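Local coordinates for ABC transporter periplasmic peptide-binding protein (Pseudoalteromonas, PDB 4QFL) that binds dipeptides such as Ala-Phe in the periplasm and probably hands them to an ABC transporter for uptake, at residues 116-119 with 120-124; 178-181 with 182-185; 305-308 with 309-312; 419-423 with 424-428. All blocks are in the same frame, centred on the assembly; numbering follows the deposited sequence.

Contact 1 of 4, residues 116-119 with 120-124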
ATOM      1  N   ASP A 116     -12.161  24.970  -2.289  1.00 22.39           N
ATOM      2  CA  ASP A 116     -12.893  24.339  -3.381  1.00 20.15           C
ATOM      3  C   ASP A 116     -12.215  23.064  -3.882  1.00 21.23           C
ATOM      4  O   ASP A 116     -12.885  22.112  -4.285  1.00 20.33           O
ATOM      5  CB  ASP A 116     -13.064  25.321  -4.535  1.00 23.12           C
ATOM      6  CG  ASP A 116     -14.082  26.394  -4.233  1.00 26.94           C
ATOM      7  OD1 ASP A 116     -14.924  26.168  -3.340  1.00 26.07           O
ATOM      8  OD2 ASP A 116     -14.052  27.451  -4.901  1.00 30.16           O
ATOM      9  N   ASP A 117     -10.887  23.060  -3.861  1.00 20.05           N
ATOM     10  CA  ASP A 117     -10.097  21.911  -4.305  1.00 18.69           C
ATOM     11  C   ASP A 117     -10.211  20.746  -3.336  1.00 19.56           C
ATOM     12  O   ASP A 117     -10.248  19.579  -3.736  1.00 19.47           O
ATOM     13  CB  ASP A 117      -8.641  22.324  -4.454  1.00 19.46           C
ATOM     14  CG  ASP A 117      -8.467  23.472  -5.425  1.00 21.44           C
ATOM     15  OD1 ASP A 117      -8.862  23.308  -6.597  1.00 18.84           O
ATOM     16  OD2 ASP A 117      -7.960  24.538  -5.008  1.00 21.32           O
ATOM     17  N   VAL A 118     -10.276  21.073  -2.052  1.00 21.83           N
ATOM     18  CA  VAL A 118     -10.426  20.061  -1.018  1.00 17.77           C
ATOM     19  C   VAL A 118     -11.792  19.418  -1.135  1.00 18.34           C
ATOM     20  O   VAL A 118     -11.921  18.188  -1.137  1.00 20.40           O
ATOM     21  CB  VAL A 118     -10.238  20.668   0.374  1.00 20.22           C
ATOM     22  CG1 VAL A 118     -10.501  19.636   1.462  1.00 19.15           C
ATOM     23  CG2 VAL A 118      -8.829  21.242   0.502  1.00 21.48           C
ATOM     24  N   ILE A 119     -12.816  20.256  -1.251  1.00 20.49           N
ATOM     25  CA  ILE A 119     -14.172  19.759  -1.352  1.00 19.33           C
ATOM     26  C   ILE A 119     -14.333  18.916  -2.607  1.00 19.34           C
ATOM     27  O   ILE A 119     -14.964  17.864  -2.565  1.00 20.42           O
ATOM     28  CB  ILE A 119     -15.202  20.899  -1.289  1.00 21.76           C
ATOM     29  CG1 ILE A 119     -14.997  21.690   0.006  1.00 19.67           C
ATOM     30  CG2 ILE A 119     -16.597  20.335  -1.321  1.00 16.60           C
ATOM     31  CD1 ILE A 119     -15.593  23.083   0.007  1.00 20.38           C
ATOM     32  N   PHE A 120     -13.743  19.349  -3.717  1.00 18.27           N
ATOM     33  CA  PHE A 120     -13.838  18.559  -4.938  1.00 18.20           C
ATOM     34  C   PHE A 120     -13.114  17.227  -4.848  1.00 20.03           C
ATOM     35  O   PHE A 120     -13.667  16.180  -5.181  1.00 20.20           O
ATOM     36  CB  PHE A 120     -13.281  19.289  -6.145  1.00 20.90           C
ATOM     37  CG  PHE A 120     -13.075  18.382  -7.323  1.00 20.27           C
ATOM     38  CD1 PHE A 120     -14.151  18.025  -8.135  1.00 22.99           C
ATOM     39  CD2 PHE A 120     -11.827  17.841  -7.593  1.00 19.07           C
ATOM     40  CE1 PHE A 120     -13.975  17.167  -9.221  1.00 23.52           C
ATOM     41  CE2 PHE A 120     -11.639  16.978  -8.678  1.00 21.55           C
ATOM     42  CZ  PHE A 120     -12.713  16.636  -9.489  1.00 19.77           C
ATOM     43  N   THR A 121     -11.852  17.287  -4.452  1.00 18.83           N
ATOM     44  CA  THR A 121     -11.017  16.095  -4.341  1.00 20.84           C
ATOM     45  C   THR A 121     -11.667  15.008  -3.500  1.00 19.53           C
ATOM     46  O   THR A 121     -11.709  13.826  -3.886  1.00 18.22           O
ATOM     47  CB  THR A 121      -9.659  16.442  -3.712  1.00 17.26           C
ATOM     48  OG1 THR A 121      -8.980  17.383  -4.545  1.00 17.38           O
ATOM     49  CG2 THR A 121      -8.811  15.182  -3.561  1.00 18.64           C
ATOM     50  N   PHE A 122     -12.171  15.407  -2.340  1.00 18.01           N
ATOM     51  CA  PHE A 122     -12.705  14.423  -1.405  1.00 21.05           C
ATOM     52  C   PHE A 122     -14.185  14.090  -1.597  1.00 22.95           C
ATOM     53  O   PHE A 122     -14.603  12.967  -1.313  1.00 21.97           O
ATOM     54  CB  PHE A 122     -12.309  14.756   0.044  1.00 20.27           C
ATOM     55  CG  PHE A 122     -10.819  14.670   0.267  1.00 23.16           C
ATOM     56  CD1 PHE A 122     -10.198  13.438   0.403  1.00 20.98           C
ATOM     57  CD2 PHE A 122     -10.033  15.811   0.251  1.00 21.51           C
ATOM     58  CE1 PHE A 122      -8.844  13.349   0.558  1.00 18.73           C
ATOM     59  CE2 PHE A 122      -8.669  15.722   0.404  1.00 20.25           C
ATOM     60  CZ  PHE A 122      -8.075  14.486   0.550  1.00 19.70           C
ATOM     61  N   SER A 123     -14.968  15.028  -2.119  1.00 18.39           N
ATOM     62  CA  SER A 123     -16.340  14.693  -2.455  1.00 20.53           C
ATOM     63  C   SER A 123     -16.373  13.775  -3.675  1.00 20.99           C
ATOM     64  O   SER A 123     -17.339  13.049  -3.864  1.00 22.64           O
ATOM     65  CB  SER A 123     -17.204  15.936  -2.668  1.00 20.22           C
ATOM     66  OG  SER A 123     -16.852  16.610  -3.860  1.00 22.96           O
ATOM     67  N   ARG A 124     -15.323  13.779  -4.491  1.00 19.08           N
ATOM     68  CA  ARG A 124     -15.256  12.818  -5.595  1.00 17.79           C
ATOM     69  C   ARG A 124     -15.418  11.378  -5.091  1.00 18.07           C
ATOM     70  O   ARG A 124     -15.935  10.512  -5.793  1.00 19.54           O
ATOM     71  CB  ARG A 124     -13.946  12.957  -6.386  1.00 18.98           C
ATOM     72  CG  ARG A 124     -13.769  11.884  -7.461  1.00 19.59           C
ATOM     73  CD  ARG A 124     -12.545  12.079  -8.341  1.00 16.76           C
ATOM     74  NE  ARG A 124     -12.512  11.074  -9.407  1.00 18.06           N
ATOM     75  CZ  ARG A 124     -11.511  10.935 -10.269  1.00 22.01           C
ATOM     76  NH1 ARG A 124     -10.453  11.729 -10.197  1.00 22.03           N
ATOM     77  NH2 ARG A 124     -11.558   9.994 -11.197  1.00 21.33           N
TER
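The carbonyls of D116, D117, V118 and I119 accept in turn from the amides of F120, T121, F122 and S123, four consecutive i to i+4 bonds that make this piece of helix 115-126 regular alpha-helix. Two of those carbonyls are gripped twice, because a hydroxyl one turn further on folds back onto its own helix. T121 OG1, anti to the carbonyl carbon at chi1 -61°, lies 2.7 Å from D117 O and donates to it, while T121 N reaches the same oxygen from the other face of the carbonyl plane. S123 OG does the same to I119 O. Both hydroxyls have a further partner: L186 N bonds to T121 OG1 and N130 ND2 to S123 OG. A valine in place of T121 would probably leave D117 O with the amide alone and L186 N without its mate. On the apolar side V118 CG1 meets the F122 ring at CD2, 4.0 Å away, the two side chains crossing obliquely, and the methyl T121 CG2 sits over one face of that ring near its rim. V118 and I119 pack on strand 162-167, I119 and F122 on strand 152-159, and F120 on helix 188-196. D116 OD1 forms a salt bridge with R157; D117 OD2 accepts from N114 N and pairs with R111. V118 O lies 3.3 Å from F122 CD2, at the ring edge and near its plane.

Contact 2 of 4, residues 178-181 with 182-185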
ATOM      1  N   MET A 178      -6.548  10.270   6.294  1.00 18.08           N
ATOM      2  CA  MET A 178      -6.346  11.510   5.542  1.00 17.14           C
ATOM      3  C   MET A 178      -4.863  11.849   5.336  1.00 17.38           C
ATOM      4  O   MET A 178      -4.523  12.748   4.560  1.00 17.33           O
ATOM      5  CB  MET A 178      -7.077  12.692   6.202  1.00 20.26           C
ATOM      6  CG  MET A 178      -8.589  12.538   6.275  1.00 21.37           C
ATOM      7  SD  MET A 178      -9.342  12.440   4.646  1.00 21.98           S
ATOM      8  CE  MET A 178      -8.938  14.067   4.014  1.00 20.73           C
ATOM      9  N   ALA A 179      -3.987  11.126   6.024  1.00 17.79           N
ATOM     10  CA  ALA A 179      -2.557  11.347   5.871  1.00 16.64           C
ATOM     11  C   ALA A 179      -1.909  10.263   5.017  1.00 18.80           C
ATOM     12  O   ALA A 179      -0.690  10.181   4.943  1.00 18.24           O
ATOM     13  CB  ALA A 179      -1.879  11.427   7.228  1.00 17.68           C
ATOM     14  N   THR A 180      -2.716   9.422   4.378  1.00 19.13           N
ATOM     15  CA  THR A 180      -2.154   8.376   3.526  1.00 17.62           C
ATOM     16  C   THR A 180      -1.787   8.954   2.170  1.00 17.53           C
ATOM     17  O   THR A 180      -2.246  10.040   1.805  1.00 16.48           O
ATOM     18  CB  THR A 180      -3.113   7.177   3.346  1.00 15.79           C
ATOM     19  OG1 THR A 180      -4.311   7.611   2.691  1.00 19.17           O
ATOM     20  CG2 THR A 180      -3.457   6.559   4.692  1.00 14.98           C
ATOM     21  N   ASP A 181      -0.946   8.229   1.438  1.00 17.32           N
ATOM     22  CA  ASP A 181      -0.535   8.629   0.097  1.00 17.86           C
ATOM     23  C   ASP A 181      -1.691   8.689  -0.901  1.00 17.48           C
ATOM     24  O   ASP A 181      -1.541   9.221  -2.003  1.00 16.15           O
ATOM     25  CB  ASP A 181       0.517   7.656  -0.437  1.00 18.63           C
ATOM     26  CG  ASP A 181       1.782   7.645   0.392  1.00 21.46           C
ATOM     27  OD1 ASP A 181       2.386   8.721   0.579  1.00 24.98           O
ATOM     28  OD2 ASP A 181       2.164   6.556   0.860  1.00 23.49           O
ATOM     29  N   PHE A 182      -2.832   8.120  -0.529  1.00 17.11           N
ATOM     30  CA  PHE A 182      -4.003   8.109  -1.402  1.00 15.49           C
ATOM     31  C   PHE A 182      -4.790   9.415  -1.271  1.00 18.72           C
ATOM     32  O   PHE A 182      -5.591   9.760  -2.152  1.00 18.47           O
ATOM     33  CB  PHE A 182      -4.899   6.912  -1.066  1.00 17.91           C
ATOM     34  CG  PHE A 182      -4.133   5.632  -0.854  1.00 17.92           C
ATOM     35  CD1 PHE A 182      -3.504   5.003  -1.918  1.00 17.55           C
ATOM     36  CD2 PHE A 182      -4.025   5.068   0.408  1.00 16.27           C
ATOM     37  CE1 PHE A 182      -2.792   3.848  -1.722  1.00 14.57           C
ATOM     38  CE2 PHE A 182      -3.313   3.901   0.601  1.00 15.79           C
ATOM     39  CZ  PHE A 182      -2.704   3.296  -0.458  1.00 14.19           C
ATOM     40  N   ALA A 183      -4.545  10.142  -0.180  1.00 17.05           N
ATOM     41  CA  ALA A 183      -5.345  11.312   0.172  1.00 15.52           C
ATOM     42  C   ALA A 183      -4.786  12.623  -0.376  1.00 17.56           C
ATOM     43  O   ALA A 183      -4.815  13.655   0.303  1.00 18.27           O
ATOM     44  CB  ALA A 183      -5.483  11.392   1.682  1.00 16.94           C
ATOM     45  N   VAL A 184      -4.282  12.599  -1.605  1.00 16.27           N
ATOM     46  CA  VAL A 184      -3.658  13.803  -2.151  1.00 16.05           C
ATOM     47  C   VAL A 184      -4.717  14.796  -2.547  1.00 15.86           C
ATOM     48  O   VAL A 184      -5.882  14.435  -2.710  1.00 17.27           O
ATOM     49  CB  VAL A 184      -2.799  13.510  -3.373  1.00 15.00           C
ATOM     50  CG1 VAL A 184      -1.713  12.492  -3.029  1.00 16.70           C
ATOM     51  CG2 VAL A 184      -3.658  13.034  -4.529  1.00 15.24           C
ATOM     52  N   VAL A 185      -4.304  16.046  -2.707  1.00 15.58           N
ATOM     53  CA  VAL A 185      -5.196  17.110  -3.164  1.00 17.68           C
ATOM     54  C   VAL A 185      -5.134  17.335  -4.678  1.00 17.66           C
ATOM     55  O   VAL A 185      -4.052  17.540  -5.240  1.00 18.63           O
ATOM     56  CB  VAL A 185      -4.864  18.436  -2.463  1.00 16.64           C
ATOM     57  CG1 VAL A 185      -5.728  19.554  -3.020  1.00 18.36           C
ATOM     58  CG2 VAL A 185      -5.066  18.291  -0.969  1.00 18.67           C
TER
HETATM   59  O   HOH W   1      -5.026  14.786   2.725  1.00 16.57           O
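With chi1 63°, T180 OG1 is set between its backbone N and carbonyl carbon; F182 CG is anti to its own carbonyl carbon, chi1 -44°, and these two torsions bring the hydroxyl and the ring together. T180 OG1 lies 3.4 Å from F182 CD2, and T180 CB also approaches that ring atom; the approach is oblique to the ring, and the hydroxyl has its hydrogen-bonding partner in N177 O. A type I beta turn from T180 to A183 carries the pair. It is closed by A183 N donating to T180 O at 3.0 Å, with an N-H...O angle of 160°, the donor standing well above the carbonyl plane. The methyl of A183 points back into the bend, its CB 3.3 Å from M178 O. A water donates to both M178 O and A183 O, 2.8 Å from the former and 2.7 Å from the latter, tying M178 to the last residue of the turn. D181 O, buried and without a polar partner in the model, faces V184 CG1 at 3.4 Å. The turn also borders the peptide site: the F182 side chain is about 4 Å from the bound alanine and stacks on Y142. D181 OD2 accepts from A526 N, and the D181 side chain rests on helix 50-60, as F182 does on I53. M178 and A183 pack against F122 of helix 115-126, and A179 against strand 65-67.

Contact 3 of 4, residues 305-308 with 309-312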
ATOM      1  N   ASP A 305     -12.512 -23.383   2.180  1.00 20.02           N
ATOM      2  CA  ASP A 305     -13.548 -22.863   3.066  1.00 18.91           C
ATOM      3  C   ASP A 305     -13.626 -23.691   4.349  1.00 21.73           C
ATOM      4  O   ASP A 305     -14.377 -23.370   5.269  1.00 23.62           O
ATOM      5  CB  ASP A 305     -14.900 -22.826   2.354  1.00 21.37           C
ATOM      6  CG  ASP A 305     -15.425 -24.203   2.021  1.00 21.46           C
ATOM      7  OD1 ASP A 305     -14.606 -25.127   1.841  1.00 21.54           O
ATOM      8  OD2 ASP A 305     -16.664 -24.369   1.929  1.00 23.13           O
ATOM      9  N   ASN A 306     -12.833 -24.754   4.407  1.00 20.21           N
ATOM     10  CA  ASN A 306     -12.838 -25.646   5.549  1.00 21.99           C
ATOM     11  C   ASN A 306     -11.683 -25.344   6.479  1.00 21.62           C
ATOM     12  O   ASN A 306     -10.521 -25.529   6.123  1.00 20.10           O
ATOM     13  CB  ASN A 306     -12.731 -27.084   5.067  1.00 23.71           C
ATOM     14  CG  ASN A 306     -12.861 -28.067   6.175  1.00 23.97           C
ATOM     15  OD1 ASN A 306     -12.658 -27.735   7.337  1.00 27.96           O
ATOM     16  ND2 ASN A 306     -13.202 -29.297   5.834  1.00 25.51           N
ATOM     17  N   LEU A 307     -12.000 -24.882   7.678  1.00 20.34           N
ATOM     18  CA  LEU A 307     -10.956 -24.445   8.589  1.00 22.74           C
ATOM     19  C   LEU A 307      -9.944 -25.556   8.821  1.00 26.70           C
ATOM     20  O   LEU A 307      -8.741 -25.311   8.763  1.00 26.68           O
ATOM     21  CB  LEU A 307     -11.548 -23.959   9.911  1.00 23.68           C
ATOM     22  CG  LEU A 307     -10.566 -23.462  10.981  1.00 24.87           C
ATOM     23  CD1 LEU A 307      -9.551 -22.459  10.432  1.00 21.93           C
ATOM     24  CD2 LEU A 307     -11.334 -22.865  12.151  1.00 25.18           C
ATOM     25  N   LYS A 308     -10.425 -26.777   9.059  1.00 24.76           N
ATOM     26  CA  LYS A 308      -9.532 -27.912   9.292  1.00 26.02           C
ATOM     27  C   LYS A 308      -8.538 -28.090   8.163  1.00 26.00           C
ATOM     28  O   LYS A 308      -7.414 -28.544   8.374  1.00 29.27           O
ATOM     29  CB  LYS A 308     -10.319 -29.207   9.487  1.00 27.98           C
ATOM     30  CG  LYS A 308     -10.671 -29.516  10.935  1.00 32.56           C
ATOM     31  CD  LYS A 308     -10.316 -30.960  11.283  1.00 38.98           C
ATOM     32  CE  LYS A 308     -10.733 -31.317  12.710  1.00 45.53           C
ATOM     33  NZ  LYS A 308      -9.842 -30.742  13.769  1.00 49.37           N
ATOM     34  N   VAL A 309      -8.956 -27.748   6.955  1.00 24.17           N
ATOM     35  CA  VAL A 309      -8.079 -27.857   5.808  1.00 23.73           C
ATOM     36  C   VAL A 309      -7.044 -26.750   5.886  1.00 27.99           C
ATOM     37  O   VAL A 309      -5.852 -26.989   5.690  1.00 26.94           O
ATOM     38  CB  VAL A 309      -8.860 -27.735   4.504  1.00 24.59           C
ATOM     39  CG1 VAL A 309      -7.945 -27.310   3.366  1.00 27.82           C
ATOM     40  CG2 VAL A 309      -9.545 -29.041   4.184  1.00 22.71           C
ATOM     41  N   ARG A 310      -7.502 -25.538   6.176  1.00 24.98           N
ATOM     42  CA  ARG A 310      -6.593 -24.406   6.260  1.00 24.03           C
ATOM     43  C   ARG A 310      -5.538 -24.681   7.315  1.00 25.75           C
ATOM     44  O   ARG A 310      -4.350 -24.434   7.096  1.00 24.75           O
ATOM     45  CB  ARG A 310      -7.348 -23.098   6.530  1.00 19.92           C
ATOM     46  CG  ARG A 310      -8.189 -22.654   5.339  1.00 21.75           C
ATOM     47  CD  ARG A 310      -8.669 -21.211   5.437  1.00 16.76           C
ATOM     48  NE  ARG A 310      -9.443 -20.949   6.648  1.00 17.76           N
ATOM     49  CZ  ARG A 310     -10.747 -21.184   6.792  1.00 18.60           C
ATOM     50  NH1 ARG A 310     -11.453 -21.720   5.814  1.00 17.66           N
ATOM     51  NH2 ARG A 310     -11.345 -20.888   7.936  1.00 22.11           N
ATOM     52  N   GLN A 311      -5.974 -25.221   8.448  1.00 25.71           N
ATOM     53  CA  GLN A 311      -5.065 -25.610   9.522  1.00 28.98           C
ATOM     54  C   GLN A 311      -4.091 -26.699   9.061  1.00 29.84           C
ATOM     55  O   GLN A 311      -2.888 -26.616   9.307  1.00 28.91           O
ATOM     56  CB  GLN A 311      -5.862 -26.081  10.734  1.00 26.46           C
ATOM     57  CG  GLN A 311      -6.830 -25.039  11.246  1.00 28.13           C
ATOM     58  CD  GLN A 311      -7.812 -25.585  12.265  1.00 33.51           C
ATOM     59  OE1 GLN A 311      -8.581 -24.830  12.857  1.00 34.59           O
ATOM     60  NE2 GLN A 311      -7.794 -26.898  12.471  1.00 33.53           N
ATOM     61  N   ALA A 312      -4.611 -27.717   8.382  1.00 29.64           N
ATOM     62  CA  ALA A 312      -3.765 -28.779   7.855  1.00 31.06           C
ATOM     63  C   ALA A 312      -2.644 -28.251   6.942  1.00 28.51           C
ATOM     64  O   ALA A 312      -1.495 -28.662   7.075  1.00 33.14           O
ATOM     65  CB  ALA A 312      -4.609 -29.824   7.137  1.00 30.04           C
TER
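R310 folds back across L307: its guanidinium presents one face to L307 CA, 3.6 Å above the plane, and L307 CD1 comes within 3.5 Å of R310 NH2. The bend at chi3, -57°, turns the group back toward the start of the chain segment, where D305 borders its edge. Its donors are met by backbone carbonyls: NH1 gives to F304 O, NH2 to Q497 O, and NE weakly to L498 O. The D305 carboxylate makes no contact with it; D305 OD1 stands 6.1 Å from R310 NH1, too far for a salt bridge, and any attraction would probably be weak. This is the N-terminus of helix 307-314, with N306 as N-cap. N306 OD1 accepts from K308 N, a weak capping bond bent to 125°, and so supplies an acceptor to an amide of the first turn. The cap residue's own carbonyl serves two amides, R310 N in a good bond at 3.0 Å and V309 N in a weak one. From there the helix runs on regularly: Q311 N donates to L307 O at 2.8 Å, nearly straight at 170°, and A312 N to K308 O. Beside the cap, N306 CB packs on V309 CG2, the two side chains crossing at about a right angle, and V309 continues onto P303 and A366. The Q311 side chain, extended beyond CG, slants across L307 and sets its amide oxygen OE1 against the leucine branch point, 3.1 Å from L307 CG. K308 reaches past Q311, and its NZ forms a long, weak ion pair with E365.

Contact 4 of 4, residues 419-423 with 424-428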
ATOM      1  N   GLN A 419      -5.163  -7.568 -10.042  1.00 16.88           N
ATOM      2  CA  GLN A 419      -6.507  -7.568 -10.603  1.00 20.05           C
ATOM      3  C   GLN A 419      -7.179  -8.943 -10.487  1.00 21.13           C
ATOM      4  O   GLN A 419      -8.324  -9.053 -10.063  1.00 19.66           O
ATOM      5  CB  GLN A 419      -6.432  -7.095 -12.064  1.00 22.82           C
ATOM      6  CG  GLN A 419      -7.708  -7.209 -12.853  1.00 25.38           C
ATOM      7  CD  GLN A 419      -8.704  -6.125 -12.508  1.00 34.51           C
ATOM      8  OE1 GLN A 419      -8.708  -5.591 -11.393  1.00 38.12           O
ATOM      9  NE2 GLN A 419      -9.563  -5.789 -13.468  1.00 37.19           N
ATOM     10  N   ARG A 420      -6.453  -9.991 -10.848  1.00 20.13           N
ATOM     11  CA  ARG A 420      -7.010 -11.336 -10.835  1.00 19.11           C
ATOM     12  C   ARG A 420      -7.161 -11.896  -9.414  1.00 18.36           C
ATOM     13  O   ARG A 420      -8.006 -12.762  -9.160  1.00 20.66           O
ATOM     14  CB  ARG A 420      -6.215 -12.266 -11.764  1.00 20.91           C
ATOM     15  CG  ARG A 420      -6.389 -11.908 -13.262  1.00 25.12           C
ATOM     16  CD  ARG A 420      -5.628 -12.843 -14.221  1.00 29.32           C
ATOM     17  NE  ARG A 420      -5.699 -12.393 -15.616  1.00 28.52           N
ATOM     18  CZ  ARG A 420      -5.101 -13.000 -16.643  1.00 29.78           C
ATOM     19  NH1 ARG A 420      -4.379 -14.093 -16.458  1.00 30.42           N
ATOM     20  NH2 ARG A 420      -5.224 -12.513 -17.867  1.00 29.21           N
ATOM     21  N   ILE A 421      -6.371 -11.378  -8.480  1.00 17.52           N
ATOM     22  CA  ILE A 421      -6.556 -11.704  -7.069  1.00 19.21           C
ATOM     23  C   ILE A 421      -7.801 -10.985  -6.510  1.00 19.98           C
ATOM     24  O   ILE A 421      -8.524 -11.532  -5.667  1.00 19.57           O
ATOM     25  CB  ILE A 421      -5.291 -11.379  -6.223  1.00 16.26           C
ATOM     26  CG1 ILE A 421      -4.105 -12.267  -6.631  1.00 19.31           C
ATOM     27  CG2 ILE A 421      -5.565 -11.597  -4.766  1.00 15.68           C
ATOM     28  CD1 ILE A 421      -4.252 -13.739  -6.223  1.00 17.85           C
ATOM     29  N   GLY A 422      -8.045  -9.767  -6.986  1.00 19.20           N
ATOM     30  CA  GLY A 422      -9.248  -9.040  -6.620  1.00 19.71           C
ATOM     31  C   GLY A 422     -10.500  -9.706  -7.167  1.00 21.94           C
ATOM     32  O   GLY A 422     -11.601  -9.501  -6.650  1.00 22.71           O
ATOM     33  N   GLU A 423     -10.327 -10.501  -8.221  1.00 22.84           N
ATOM     34  CA  GLU A 423     -11.417 -11.264  -8.825  1.00 21.22           C
ATOM     35  C   GLU A 423     -11.474 -12.662  -8.242  1.00 20.57           C
ATOM     36  O   GLU A 423     -12.160 -13.534  -8.768  1.00 23.17           O
ATOM     37  CB  GLU A 423     -11.229 -11.350 -10.339  1.00 23.78           C
ATOM     38  CG  GLU A 423     -11.329 -10.016 -11.054  1.00 23.66           C
ATOM     39  CD  GLU A 423     -10.781 -10.058 -12.466  1.00 27.53           C
ATOM     40  OE1 GLU A 423     -10.555 -11.168 -12.982  1.00 30.65           O
ATOM     41  OE2 GLU A 423     -10.570  -8.982 -13.067  1.00 27.52           O
ATOM     42  N   HIS A 424     -10.744 -12.853  -7.149  1.00 19.30           N
ATOM     43  CA  HIS A 424     -10.618 -14.136  -6.462  1.00 20.86           C
ATOM     44  C   HIS A 424     -10.525 -15.385  -7.366  1.00 22.67           C
ATOM     45  O   HIS A 424     -11.179 -16.401  -7.116  1.00 21.90           O
ATOM     46  CB  HIS A 424     -11.690 -14.286  -5.372  1.00 20.26           C
ATOM     47  CG  HIS A 424     -13.082 -14.440  -5.900  1.00 21.64           C
ATOM     48  ND1 HIS A 424     -13.883 -13.364  -6.210  1.00 24.10           N
ATOM     49  CD2 HIS A 424     -13.820 -15.547  -6.147  1.00 21.83           C
ATOM     50  CE1 HIS A 424     -15.053 -13.802  -6.644  1.00 25.86           C
ATOM     51  NE2 HIS A 424     -15.039 -15.121  -6.618  1.00 27.48           N
ATOM     52  N   ARG A 425      -9.683 -15.312  -8.397  1.00 20.54           N
ATOM     53  CA  ARG A 425      -9.459 -16.457  -9.281  1.00 21.75           C
ATOM     54  C   ARG A 425      -8.575 -17.545  -8.649  1.00 23.54           C
ATOM     55  O   ARG A 425      -8.457 -18.650  -9.183  1.00 21.55           O
ATOM     56  CB  ARG A 425      -8.872 -16.006 -10.630  1.00 21.84           C
ATOM     57  CG  ARG A 425      -9.866 -15.262 -11.536  1.00 27.27           C
ATOM     58  CD  ARG A 425      -9.562 -15.468 -13.028  1.00 33.35           C
ATOM     59  NE  ARG A 425      -9.535 -14.214 -13.786  1.00 31.97           N
ATOM     60  CZ  ARG A 425      -9.137 -14.113 -15.054  1.00 32.22           C
ATOM     61  NH1 ARG A 425      -8.732 -15.187 -15.724  1.00 34.11           N
ATOM     62  NH2 ARG A 425      -9.136 -12.931 -15.653  1.00 32.69           N
ATOM     63  N   HIS A 426      -7.966 -17.229  -7.510  1.00 19.48           N
ATOM     64  CA  HIS A 426      -6.965 -18.094  -6.894  1.00 18.04           C
ATOM     65  C   HIS A 426      -7.539 -19.050  -5.881  1.00 17.47           C
ATOM     66  O   HIS A 426      -8.623 -18.822  -5.355  1.00 19.69           O
ATOM     67  CB  HIS A 426      -5.909 -17.239  -6.192  1.00 18.12           C
ATOM     68  CG  HIS A 426      -6.458 -16.381  -5.094  1.00 17.37           C
ATOM     69  ND1 HIS A 426      -7.280 -15.299  -5.337  1.00 18.36           N
ATOM     70  CD2 HIS A 426      -6.300 -16.436  -3.751  1.00 17.11           C
ATOM     71  CE1 HIS A 426      -7.603 -14.729  -4.192  1.00 19.46           C
ATOM     72  NE2 HIS A 426      -7.022 -15.398  -3.213  1.00 17.77           N
ATOM     73  N   ASP A 427      -6.794 -20.118  -5.600  1.00 18.88           N
ATOM     74  CA  ASP A 427      -7.051 -20.975  -4.441  1.00 19.18           C
ATOM     75  C   ASP A 427      -6.398 -20.328  -3.237  1.00 17.71           C
ATOM     76  O   ASP A 427      -6.991 -20.217  -2.168  1.00 16.70           O
ATOM     77  CB  ASP A 427      -6.391 -22.351  -4.593  1.00 19.33           C
ATOM     78  CG  ASP A 427      -7.120 -23.260  -5.546  1.00 22.63           C
ATOM     79  OD1 ASP A 427      -8.281 -22.974  -5.901  1.00 21.37           O
ATOM     80  OD2 ASP A 427      -6.513 -24.280  -5.933  1.00 22.16           O
ATOM     81  N   SER A 428      -5.143 -19.938  -3.432  1.00 18.22           N
ATOM     82  CA  SER A 428      -4.340 -19.304  -2.394  1.00 17.83           C
ATOM     83  C   SER A 428      -3.320 -18.410  -3.066  1.00 16.24           C
ATOM     84  O   SER A 428      -3.009 -18.586  -4.244  1.00 15.94           O
ATOM     85  CB  SER A 428      -3.635 -20.345  -1.524  1.00 17.90           C
ATOM     86  OG  SER A 428      -2.518 -20.901  -2.190  1.00 18.78           O
TER
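R420 and R425 stack at the C-terminal end of helix 414-422, where a Schellman motif stops the helix. R425 N donates to R420 O, nearly straight at 172°, and H424 N to I421 O at 3.0 Å; H424 takes the positive phi of the C-prime residue. Packing is tight on the inner side. I421 CD1 stands over one face of the H426 ring, a CH-pi contact 3.8 Å from the ring centroid, the two side chains crossing at about a right angle. H426 CG, at chi1 61°, lies between its backbone N and carbonyl carbon, which turns the ring back under the isoleucine. H426 NE2 donates to P459 O, while ND1, 3.5 Å from I421 CD1, is buried without a polar partner. I421 also packs on W377, V429 and L431, about 6 Å from the bound phenylalanine. The outer side is looser and charged, and R425 itself is exposed. The two guanidinium groups stack offset, centres 4.5 Å apart and planes at 26°, with R420 CD over the centre of the R425 group. E423 probably eases the like charges: its carboxylate is nearly coplanar with the R425 guanidinium and meets it at the edge. R420 has a second partner in Y412, a cation-pi contact. An alanine at R420 would strip the cover from one face of the R425 guanidinium and would probably leave that group freer to swing, with Y412 lacking its cation. The E423 to R425 salt bridge is itself long, its hydrogen bond weak, with E423 OE1 3.3 Å from R425 NE.

Overall arrangement
Contacts 1 and 2 form one buried neighbourhood: they touch where F122 and T121 of helix 115-126 meet M178, A183 and V184, and their centres are 12 Å apart. Contacts 3 and 4 lie across the chain's centre from contact 2, are only partly buried, and do not touch each other, their nearest atoms about 8 Å apart. The chemistry follows the place. In mid-helix, contact 1 uses hydroxyls on its own carbonyls; contact 2 relies on a beta turn and a water. Contact 3 starts helix 307-314 with an N-cap and contact 4 ends helix 414-422 with a Schellman motif, arginines prominent in each. Contacts 2 and 4 come nearest the bound alanine and phenylalanine respectively.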